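Long-range contacts in Pvc2 (Photorhabdus asymbiotica subsp. asymbiotica, PDB 6J0B), which probably forms the contractile sheath around the inner tube of an extracellular, phage-tail-like injection system: residues Val101-Ile111 and Lys123-Gly131; Pro193-Pro204 and Ile225-Trp236. One frame throughout, in Å; residues are numbered along the deposited sequence.

Contact 1: Val101-Ile111 and Lys123-Gly131; sequences VTLLVAAGEDI and KGLFAVFDG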
loop_
_atom_site.group_PDB
_atom_site.type_symbol
_atom_site.label_atom_id
_atom_site.label_comp_id
_atom_site.label_asym_id
_atom_site.label_seq_id
_atom_site.Cartn_x
_atom_site.Cartn_y
_atom_site.Cartn_z
ATOM N N VAL A 101 66.921 8.793 -0.097
ATOM C CA VAL A 101 67.046 7.993 -1.307
ATOM C C VAL A 101 67.002 6.515 -0.954
ATOM O O VAL A 101 67.761 6.039 -0.099
ATOM C CB VAL A 101 68.342 8.364 -2.039
ATOM C CG1 VAL A 101 68.718 7.302 -3.046
ATOM C CG2 VAL A 101 68.182 9.707 -2.710
ATOM N N THR A 102 66.100 5.778 -1.603
ATOM C CA THR A 102 65.978 4.338 -1.407
ATOM C C THR A 102 66.407 3.523 -2.613
ATOM O O THR A 102 67.166 2.566 -2.461
ATOM C CB THR A 102 64.537 3.959 -1.059
ATOM O OG1 THR A 102 63.723 4.068 -2.227
ATOM C CG2 THR A 102 63.992 4.877 -0.017
ATOM N N LEU A 103 65.930 3.859 -3.805
ATOM C CA LEU A 103 66.291 3.126 -5.008
ATOM C C LEU A 103 67.517 3.739 -5.665
ATOM O O LEU A 103 67.788 4.934 -5.528
ATOM C CB LEU A 103 65.140 3.112 -6.015
ATOM C CG LEU A 103 64.102 1.994 -6.013
ATOM C CD1 LEU A 103 64.782 0.649 -5.985
ATOM C CD2 LEU A 103 63.161 2.138 -4.855
ATOM N N LEU A 104 68.258 2.905 -6.384
ATOM C CA LEU A 104 69.345 3.345 -7.251
ATOM C C LEU A 104 69.111 2.713 -8.614
ATOM O O LEU A 104 69.206 1.492 -8.762
ATOM C CB LEU A 104 70.708 2.962 -6.682
ATOM C CG LEU A 104 71.918 3.145 -7.600
ATOM C CD1 LEU A 104 72.036 4.572 -8.107
ATOM C CD2 LEU A 104 73.185 2.737 -6.876
ATOM N N VAL A 105 68.811 3.541 -9.606
ATOM C CA VAL A 105 68.352 3.082 -10.910
ATOM C C VAL A 105 69.404 3.430 -11.948
ATOM O O VAL A 105 69.776 4.598 -12.098
ATOM C CB VAL A 105 67.000 3.708 -11.270
ATOM C CG1 VAL A 105 66.592 3.316 -12.668
ATOM C CG2 VAL A 105 65.964 3.276 -10.272
ATOM N N ALA A 106 69.886 2.419 -12.662
ATOM C CA ALA A 106 70.726 2.627 -13.834
ATOM C C ALA A 106 69.824 2.701 -15.053
ATOM O O ALA A 106 69.205 1.703 -15.434
ATOM C CB ALA A 106 71.741 1.504 -13.999
ATOM N N ALA A 107 69.745 3.877 -15.667
ATOM C CA ALA A 107 68.999 4.036 -16.910
ATOM C C ALA A 107 69.964 3.793 -18.065
ATOM O O ALA A 107 70.398 4.709 -18.763
ATOM C CB ALA A 107 68.353 5.412 -16.980
ATOM N N GLY A 108 70.308 2.524 -18.255
ATOM C CA GLY A 108 71.257 2.143 -19.285
ATOM C C GLY A 108 72.672 2.590 -18.999
ATOM O O GLY A 108 73.345 3.118 -19.892
ATOM N N GLU A 109 73.139 2.397 -17.768
ATOM C CA GLU A 109 74.449 2.867 -17.350
ATOM C C GLU A 109 75.170 1.759 -16.602
ATOM O O GLU A 109 74.550 0.856 -16.036
ATOM C CB GLU A 109 74.336 4.116 -16.472
ATOM C CG GLU A 109 74.059 5.374 -17.257
ATOM C CD GLU A 109 75.210 5.733 -18.169
ATOM O OE1 GLU A 109 76.239 6.221 -17.661
ATOM O OE2 GLU A 109 75.095 5.511 -19.392
ATOM N N ASP A 110 76.498 1.836 -16.607
ATOM C CA ASP A 110 77.340 0.875 -15.899
ATOM C C ASP A 110 77.548 1.394 -14.483
ATOM O O ASP A 110 78.445 2.203 -14.232
ATOM C CB ASP A 110 78.668 0.684 -16.623
ATOM C CG ASP A 110 79.401 -0.574 -16.184
ATOM O OD1 ASP A 110 79.505 -1.515 -16.999
ATOM O OD2 ASP A 110 79.870 -0.627 -15.027
ATOM N N ILE A 111 76.720 0.934 -13.552
ATOM C CA ILE A 111 76.858 1.308 -12.154
ATOM C C ILE A 111 77.406 0.151 -11.322
ATOM O O ILE A 111 77.365 0.203 -10.098
ATOM C CB ILE A 111 75.536 1.834 -11.573
ATOM C CG1 ILE A 111 74.472 0.735 -11.536
ATOM C CG2 ILE A 111 75.041 3.018 -12.376
ATOM C CD1 ILE A 111 73.254 1.109 -10.715
ATOM N N LYS A 123 73.371 0.245 5.015
ATOM C CA LYS A 123 72.712 1.301 4.262
ATOM C C LYS A 123 71.463 0.768 3.570
ATOM O O LYS A 123 71.394 -0.398 3.172
ATOM C CB LYS A 123 73.677 1.896 3.241
ATOM C CG LYS A 123 75.061 2.148 3.812
ATOM C CD LYS A 123 75.996 2.736 2.776
ATOM C CE LYS A 123 77.433 2.734 3.264
ATOM N NZ LYS A 123 78.389 3.084 2.178
ATOM N N GLY A 124 70.468 1.638 3.429
ATOM C CA GLY A 124 69.165 1.239 2.943
ATOM C C GLY A 124 68.975 1.280 1.444
ATOM O O GLY A 124 67.832 1.366 0.984
ATOM N N LEU A 125 70.047 1.201 0.666
ATOM C CA LEU A 125 69.951 1.359 -0.778
ATOM C C LEU A 125 69.658 0.026 -1.454
ATOM O O LEU A 125 70.363 -0.962 -1.234
ATOM C CB LEU A 125 71.246 1.952 -1.331
ATOM C CG LEU A 125 71.325 3.464 -1.549
ATOM C CD1 LEU A 125 70.247 3.908 -2.510
ATOM C CD2 LEU A 125 71.230 4.235 -0.245
ATOM N N PHE A 126 68.612 0.005 -2.274
ATOM C CA PHE A 126 68.316 -1.094 -3.182
ATOM C C PHE A 126 68.612 -0.618 -4.597
ATOM O O PHE A 126 68.361 0.542 -4.928
ATOM C CB PHE A 126 66.854 -1.528 -3.053
ATOM C CG PHE A 126 66.547 -2.847 -3.700
ATOM C CD1 PHE A 126 66.669 -4.026 -2.987
ATOM C CD2 PHE A 126 66.116 -2.906 -5.014
ATOM C CE1 PHE A 126 66.387 -5.237 -3.579
ATOM C CE2 PHE A 126 65.833 -4.114 -5.608
ATOM C CZ PHE A 126 65.969 -5.279 -4.889
ATOM N N ALA A 127 69.147 -1.500 -5.436
ATOM C CA ALA A 127 69.683 -1.085 -6.731
ATOM C C ALA A 127 69.150 -1.969 -7.848
ATOM O O ALA A 127 69.698 -3.041 -8.105
ATOM C CB ALA A 127 71.208 -1.117 -6.720
ATOM N N VAL A 128 68.126 -1.503 -8.547
ATOM C CA VAL A 128 67.596 -2.208 -9.708
ATOM C C VAL A 128 68.322 -1.700 -10.949
ATOM O O VAL A 128 68.402 -0.489 -11.179
ATOM C CB VAL A 128 66.074 -2.017 -9.820
ATOM C CG1 VAL A 128 65.669 -0.628 -9.377
ATOM C CG2 VAL A 128 65.586 -2.273 -11.226
ATOM N N PHE A 129 68.884 -2.613 -11.739
ATOM C CA PHE A 129 69.456 -2.225 -13.023
ATOM C C PHE A 129 69.054 -3.243 -14.086
ATOM O O PHE A 129 68.259 -4.153 -13.840
ATOM C CB PHE A 129 70.976 -2.036 -12.949
ATOM C CG PHE A 129 71.670 -2.941 -11.987
ATOM C CD1 PHE A 129 72.137 -2.449 -10.779
ATOM C CD2 PHE A 129 71.897 -4.263 -12.299
ATOM C CE1 PHE A 129 72.796 -3.267 -9.893
ATOM C CE2 PHE A 129 72.554 -5.085 -11.413
ATOM C CZ PHE A 129 73.008 -4.584 -10.213
ATOM N N ASP A 130 69.618 -3.074 -15.277
ATOM C CA ASP A 130 69.112 -3.674 -16.501
ATOM C C ASP A 130 69.690 -5.061 -16.732
ATOM O O ASP A 130 70.705 -5.447 -16.155
ATOM C CB ASP A 130 69.454 -2.803 -17.708
ATOM C CG ASP A 130 69.474 -1.332 -17.381
ATOM O OD1 ASP A 130 68.474 -0.831 -16.842
ATOM O OD2 ASP A 130 70.493 -0.672 -17.667
ATOM N N GLY A 131 69.027 -5.806 -17.610
ATOM C CA GLY A 131 69.604 -6.992 -18.186
ATOM C C GLY A 131 70.434 -6.607 -19.388
ATOM O O GLY A 131 70.525 -5.429 -19.743
#
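Thr-102 to Ala-106 and Leu-125 to Asp-130 run side by side in the same direction, the two strands of a beta-alpha-beta crossover whose connecting helix is 112-118. They lie in the middle of the mixed sheet of the subtilisin-like sheath domain, and their axes diverge by only 20°. Two backbone bonds join the strands near their start. Phe-126 N donates to Thr-102 O at 2.9 Å, nearly straight at 165°, and Phe-126 O in turn accepts Leu-104 N at 2.8 Å in a more bent bond, so the amide and carbonyl of one residue grip both sides of Leu-103, as expected of parallel strands. On the outer sides, Val-105 bonds to Val-31 and Ala-33, Ala-127 to Phe-153 and Phe-129 to Ala-155. The side chain of Thr-102 sets off away from the partner strand, and its OG1 is hydrogen-bonded to Val-29 N and Thr-27 O.

Branched aliphatic residues suit the buried faces. Val-128 CG1, set between the backbone N and the carbonyl carbon (chi1 36°), is the branch that meets both Leu-103 CD1, at 3.7 Å, and Val-105 CG2. Leu-103 CD1 also lies at the edge of the Phe-126 ring, near its plane. On the other face Ala-127 CB packs on Leu-104 CB, and Leu-125 CD1 touches Val-101 CG1. Farther along, Ile-111 CD1 comes obliquely to Phe-129 CD1 at 3.7 Å, so that the residue just before helix 112-118 packs on the side chain of Phe-129.

At the C-terminal end Asp-130 points its carboxylate at the turn centred on Ala-107. Ser-173 OG is hydrogen-bonded to both Ala-106 O and Asp-130 OD1, though its single proton can go to only one of them at a time. The other carboxylate oxygen, OD2, takes a weak, bent bond from Gly-108 N at 3.3 Å.

Contact 2: Pro193-Pro204 and Ile225-Trp236; sequences PANVALKGGLEP and IRNFSNTGTTVW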
loop_
_atom_site.group_PDB
_atom_site.type_symbol
_atom_site.label_atom_id
_atom_site.label_comp_id
_atom_site.label_asym_id
_atom_site.label_seq_id
_atom_site.Cartn_x
_atom_site.Cartn_y
_atom_site.Cartn_z
ATOM N N PRO A 193 56.483 -6.892 -6.513
ATOM C CA PRO A 193 56.114 -6.080 -7.677
ATOM C C PRO A 193 55.784 -6.870 -8.933
ATOM O O PRO A 193 55.641 -6.262 -9.996
ATOM C CB PRO A 193 57.377 -5.238 -7.898
ATOM C CG PRO A 193 58.452 -6.135 -7.456
ATOM C CD PRO A 193 57.922 -6.784 -6.227
ATOM N N ALA A 194 55.665 -8.188 -8.862
ATOM C CA ALA A 194 55.405 -8.952 -10.063
ATOM C C ALA A 194 53.904 -9.015 -10.339
ATOM O O ALA A 194 53.090 -8.550 -9.543
ATOM C CB ALA A 194 56.014 -10.340 -9.939
ATOM N N ASN A 195 53.580 -9.606 -11.496
ATOM C CA ASN A 195 52.289 -9.585 -12.223
ATOM C C ASN A 195 51.533 -8.252 -12.090
ATOM O O ASN A 195 50.331 -8.181 -11.828
ATOM C CB ASN A 195 51.435 -10.858 -11.940
ATOM C CG ASN A 195 50.647 -10.876 -10.624
ATOM O OD1 ASN A 195 50.851 -10.096 -9.712
ATOM N ND2 ASN A 195 49.714 -11.813 -10.551
ATOM N N VAL A 196 52.260 -7.171 -12.368
ATOM C CA VAL A 196 51.702 -5.829 -12.466
ATOM C C VAL A 196 51.904 -5.335 -13.888
ATOM O O VAL A 196 53.023 -5.379 -14.411
ATOM C CB VAL A 196 52.354 -4.869 -11.457
ATOM C CG1 VAL A 196 51.707 -3.500 -11.526
ATOM C CG2 VAL A 196 52.224 -5.429 -10.078
ATOM N N ALA A 197 50.825 -4.872 -14.512
ATOM C CA ALA A 197 50.898 -4.383 -15.879
ATOM C C ALA A 197 51.551 -3.009 -15.930
ATOM O O ALA A 197 51.454 -2.214 -14.992
ATOM C CB ALA A 197 49.503 -4.320 -16.498
ATOM N N LEU A 198 52.220 -2.734 -17.044
ATOM C CA LEU A 198 52.919 -1.471 -17.240
ATOM C C LEU A 198 51.958 -0.465 -17.862
ATOM O O LEU A 198 51.385 -0.726 -18.925
ATOM C CB LEU A 198 54.148 -1.669 -18.122
ATOM C CG LEU A 198 55.095 -2.807 -17.736
ATOM C CD1 LEU A 198 56.308 -2.789 -18.623
ATOM C CD2 LEU A 198 55.516 -2.716 -16.289
ATOM N N LYS A 199 51.788 0.684 -17.199
ATOM C CA LYS A 199 50.748 1.628 -17.599
ATOM C C LYS A 199 51.118 2.374 -18.872
ATOM O O LYS A 199 50.237 2.741 -19.657
ATOM C CB LYS A 199 50.466 2.610 -16.466
ATOM C CG LYS A 199 49.283 2.216 -15.606
ATOM C CD LYS A 199 49.625 2.231 -14.128
ATOM C CE LYS A 199 49.776 3.647 -13.602
ATOM N NZ LYS A 199 49.929 3.669 -12.120
ATOM N N GLY A 200 52.406 2.614 -19.097
ATOM C CA GLY A 200 52.824 3.258 -20.322
ATOM C C GLY A 200 52.689 2.340 -21.520
ATOM O O GLY A 200 52.472 1.134 -21.400
ATOM N N GLY A 201 52.832 2.921 -22.706
ATOM C CA GLY A 201 52.740 2.142 -23.927
ATOM C C GLY A 201 53.970 1.301 -24.189
ATOM O O GLY A 201 54.711 1.554 -25.142
ATOM N N LEU A 202 54.192 0.292 -23.356
ATOM C CA LEU A 202 55.396 -0.522 -23.384
ATOM C C LEU A 202 55.072 -1.934 -23.846
ATOM O O LEU A 202 53.944 -2.409 -23.694
ATOM C CB LEU A 202 56.054 -0.582 -22.002
ATOM C CG LEU A 202 56.961 0.558 -21.539
ATOM C CD1 LEU A 202 57.869 0.966 -22.665
ATOM C CD2 LEU A 202 56.187 1.748 -21.018
ATOM N N GLU A 203 56.076 -2.588 -24.425
ATOM C CA GLU A 203 56.043 -4.009 -24.742
ATOM C C GLU A 203 57.479 -4.474 -24.914
ATOM O O GLU A 203 58.327 -3.681 -25.337
ATOM C CB GLU A 203 55.213 -4.297 -26.005
ATOM C CG GLU A 203 55.312 -3.283 -27.118
ATOM C CD GLU A 203 54.331 -3.585 -28.232
ATOM O OE1 GLU A 203 53.849 -4.736 -28.299
ATOM O OE2 GLU A 203 54.032 -2.675 -29.032
ATOM N N PRO A 204 57.792 -5.727 -24.568
ATOM C CA PRO A 204 59.193 -6.168 -24.581
ATOM C C PRO A 204 59.761 -6.258 -25.987
ATOM O O PRO A 204 59.046 -6.538 -26.952
ATOM C CB PRO A 204 59.135 -7.550 -23.924
ATOM C CG PRO A 204 57.859 -7.568 -23.180
ATOM C CD PRO A 204 56.915 -6.743 -23.965
ATOM N N ILE A 225 60.344 -9.458 -17.974
ATOM C CA ILE A 225 59.117 -8.758 -18.326
ATOM C C ILE A 225 58.608 -9.381 -19.615
ATOM O O ILE A 225 59.220 -9.213 -20.671
ATOM C CB ILE A 225 59.368 -7.256 -18.503
ATOM C CG1 ILE A 225 60.036 -6.678 -17.257
ATOM C CG2 ILE A 225 58.078 -6.529 -18.815
ATOM C CD1 ILE A 225 60.854 -5.447 -17.530
ATOM N N ARG A 226 57.499 -10.110 -19.556
ATOM C CA ARG A 226 57.036 -10.787 -20.756
ATOM C C ARG A 226 55.540 -10.602 -20.941
ATOM O O ARG A 226 54.801 -10.345 -19.988
ATOM C CB ARG A 226 57.398 -12.275 -20.743
ATOM C CG ARG A 226 56.935 -13.059 -19.548
ATOM C CD ARG A 226 57.670 -14.384 -19.533
ATOM N NE ARG A 226 56.882 -15.456 -18.944
ATOM C CZ ARG A 226 56.032 -16.211 -19.626
ATOM N NH1 ARG A 226 55.855 -16.006 -20.922
ATOM N NH2 ARG A 226 55.356 -17.169 -19.011
ATOM N N ASN A 227 55.112 -10.748 -22.191
ATOM C CA ASN A 227 53.768 -10.382 -22.604
ATOM C C ASN A 227 52.806 -11.549 -22.439
ATOM O O ASN A 227 53.102 -12.681 -22.830
ATOM C CB ASN A 227 53.783 -9.920 -24.061
ATOM C CG ASN A 227 52.585 -9.073 -24.420
ATOM O OD1 ASN A 227 52.513 -7.899 -24.058
ATOM N ND2 ASN A 227 51.643 -9.655 -25.148
ATOM N N PHE A 228 51.652 -11.263 -21.851
ATOM C CA PHE A 228 50.553 -12.206 -21.728
ATOM C C PHE A 228 49.372 -11.637 -22.498
ATOM O O PHE A 228 49.170 -10.422 -22.514
ATOM C CB PHE A 228 50.182 -12.439 -20.257
ATOM C CG PHE A 228 51.078 -13.421 -19.546
ATOM C CD1 PHE A 228 52.423 -13.150 -19.351
ATOM C CD2 PHE A 228 50.566 -14.606 -19.050
ATOM C CE1 PHE A 228 53.241 -14.049 -18.700
ATOM C CE2 PHE A 228 51.381 -15.507 -18.393
ATOM C CZ PHE A 228 52.719 -15.226 -18.220
ATOM N N SER A 229 48.600 -12.507 -23.153
ATOM C CA SER A 229 47.571 -12.011 -24.064
ATOM C C SER A 229 46.383 -11.416 -23.317
ATOM O O SER A 229 45.696 -10.540 -23.853
ATOM C CB SER A 229 47.101 -13.126 -24.995
ATOM O OG SER A 229 45.975 -13.792 -24.456
ATOM N N ASN A 230 46.133 -11.860 -22.089
ATOM C CA ASN A 230 45.047 -11.293 -21.301
ATOM C C ASN A 230 45.496 -10.126 -20.432
ATOM O O ASN A 230 44.688 -9.241 -20.133
ATOM C CB ASN A 230 44.408 -12.375 -20.426
ATOM C CG ASN A 230 45.404 -13.038 -19.494
ATOM O OD1 ASN A 230 46.353 -13.681 -19.940
ATOM N ND2 ASN A 230 45.181 -12.898 -18.193
ATOM N N THR A 231 46.766 -10.096 -20.032
ATOM C CA THR A 231 47.286 -9.065 -19.144
ATOM C C THR A 231 48.036 -7.962 -19.884
ATOM O O THR A 231 48.227 -6.877 -19.324
ATOM C CB THR A 231 48.207 -9.709 -18.094
ATOM O OG1 THR A 231 47.721 -11.018 -17.779
ATOM C CG2 THR A 231 48.250 -8.890 -16.805
ATOM N N GLY A 232 48.433 -8.188 -21.131
ATOM C CA GLY A 232 49.333 -7.258 -21.782
ATOM C C GLY A 232 50.766 -7.581 -21.393
ATOM O O GLY A 232 51.117 -8.732 -21.139
ATOM N N THR A 233 51.599 -6.550 -21.336
ATOM C CA THR A 233 52.941 -6.736 -20.812
ATOM C C THR A 233 52.899 -6.642 -19.292
ATOM O O THR A 233 52.073 -5.928 -18.714
ATOM C CB THR A 233 53.922 -5.721 -21.409
ATOM O OG1 THR A 233 55.246 -5.999 -20.941
ATOM C CG2 THR A 233 53.551 -4.299 -21.047
ATOM N N THR A 234 53.764 -7.415 -18.643
ATOM C CA THR A 234 53.711 -7.533 -17.194
ATOM C C THR A 234 55.067 -7.985 -16.677
ATOM O O THR A 234 55.862 -8.574 -17.410
ATOM C CB THR A 234 52.607 -8.506 -16.753
ATOM O OG1 THR A 234 52.522 -8.517 -15.327
ATOM C CG2 THR A 234 52.876 -9.915 -17.250
ATOM N N VAL A 235 55.323 -7.684 -15.411
ATOM C CA VAL A 235 56.550 -8.092 -14.739
ATOM C C VAL A 235 56.343 -9.484 -14.170
ATOM O O VAL A 235 55.270 -9.797 -13.645
ATOM C CB VAL A 235 56.926 -7.092 -13.634
ATOM C CG1 VAL A 235 58.395 -7.217 -13.292
ATOM C CG2 VAL A 235 56.584 -5.682 -14.063
ATOM N N TRP A 236 57.365 -10.329 -14.263
ATOM C CA TRP A 236 57.187 -11.736 -13.937
ATOM C C TRP A 236 58.314 -12.271 -13.065
ATOM O O TRP A 236 58.720 -13.425 -13.208
ATOM C CB TRP A 236 57.059 -12.561 -15.215
ATOM C CG TRP A 236 56.243 -13.788 -15.073
ATOM C CD1 TRP A 236 56.671 -15.071 -15.199
ATOM C CD2 TRP A 236 54.847 -13.857 -14.775
ATOM N NE1 TRP A 236 55.628 -15.937 -15.001
ATOM C CE2 TRP A 236 54.496 -15.214 -14.739
ATOM C CE3 TRP A 236 53.857 -12.900 -14.539
ATOM C CZ2 TRP A 236 53.205 -15.638 -14.474
ATOM C CZ3 TRP A 236 52.581 -13.323 -14.277
ATOM C CH2 TRP A 236 52.261 -14.676 -14.251
#
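Asn-195 and Val-196 bracket Val-235 by backbone bonds, Val-235 O accepting Asn-195 N at 2.7 Å and Val-235 N reaching Val-196 O at 3.4 Å, both weak, while strand 202-204 passes strand 225-228 at 103°, close to perpendicular. Beyond these bonds, Leu-198 points its side chain toward the hairpin: CD2 meets Val-235 CG2 at 3.9 Å and CD1 touches Ile-225 CG2. Its CG also packs on Thr-233 CG2, the two side chains crossing at about a right angle. Strands 222-228 and 234-235 form the antiparallel hairpin at one margin of the mixed sheet in the subtilisin-like domain, and the 193-204 segment runs past it, from near helix 172-186 to the small sheet that strand 202-204 makes with 161-163. Thr-233, where the hairpin turns a corner, packs by both branches. With OG1 anti to the backbone N (chi1 -176°), that oxygen lies 3.5 Å from Pro-204 CD, and CG2 is left to face Leu-198 and, at 3.3 Å, Leu-202 O. The compact ring of Pro-204 fits against the backbone of Ile-225, its CG 3.3 Å from Ile-225 O. At the far end Asn-195 CB lies obliquely against the Trp-236 ring, 3.6 Å from CZ3, and Asn-195 ND2 donates to Ser-268 O of a neighbouring subunit.

From the N terminus, strand 103-106 comes first; the chain then passes through helix 112-118 and returns along strand 126-130, and contact 1 closes that short crossover. Strand 154-157 and helix 172-186 follow before contact 2 opens at Pro-193; helix 210-216 lies within its loop, which 225-236 closes. The loops therefore stand in series, neither nesting nor crossing. Contact 1 lies in the interior of the mixed sheet and contact 2 at its 234-235 margin, with strand 154-157 between 126-130 and 222-228. Their centres are 21 Å apart, and they do not touch. Contact 1 meets no other chain, whereas contact 2 reaches neighbouring subunits.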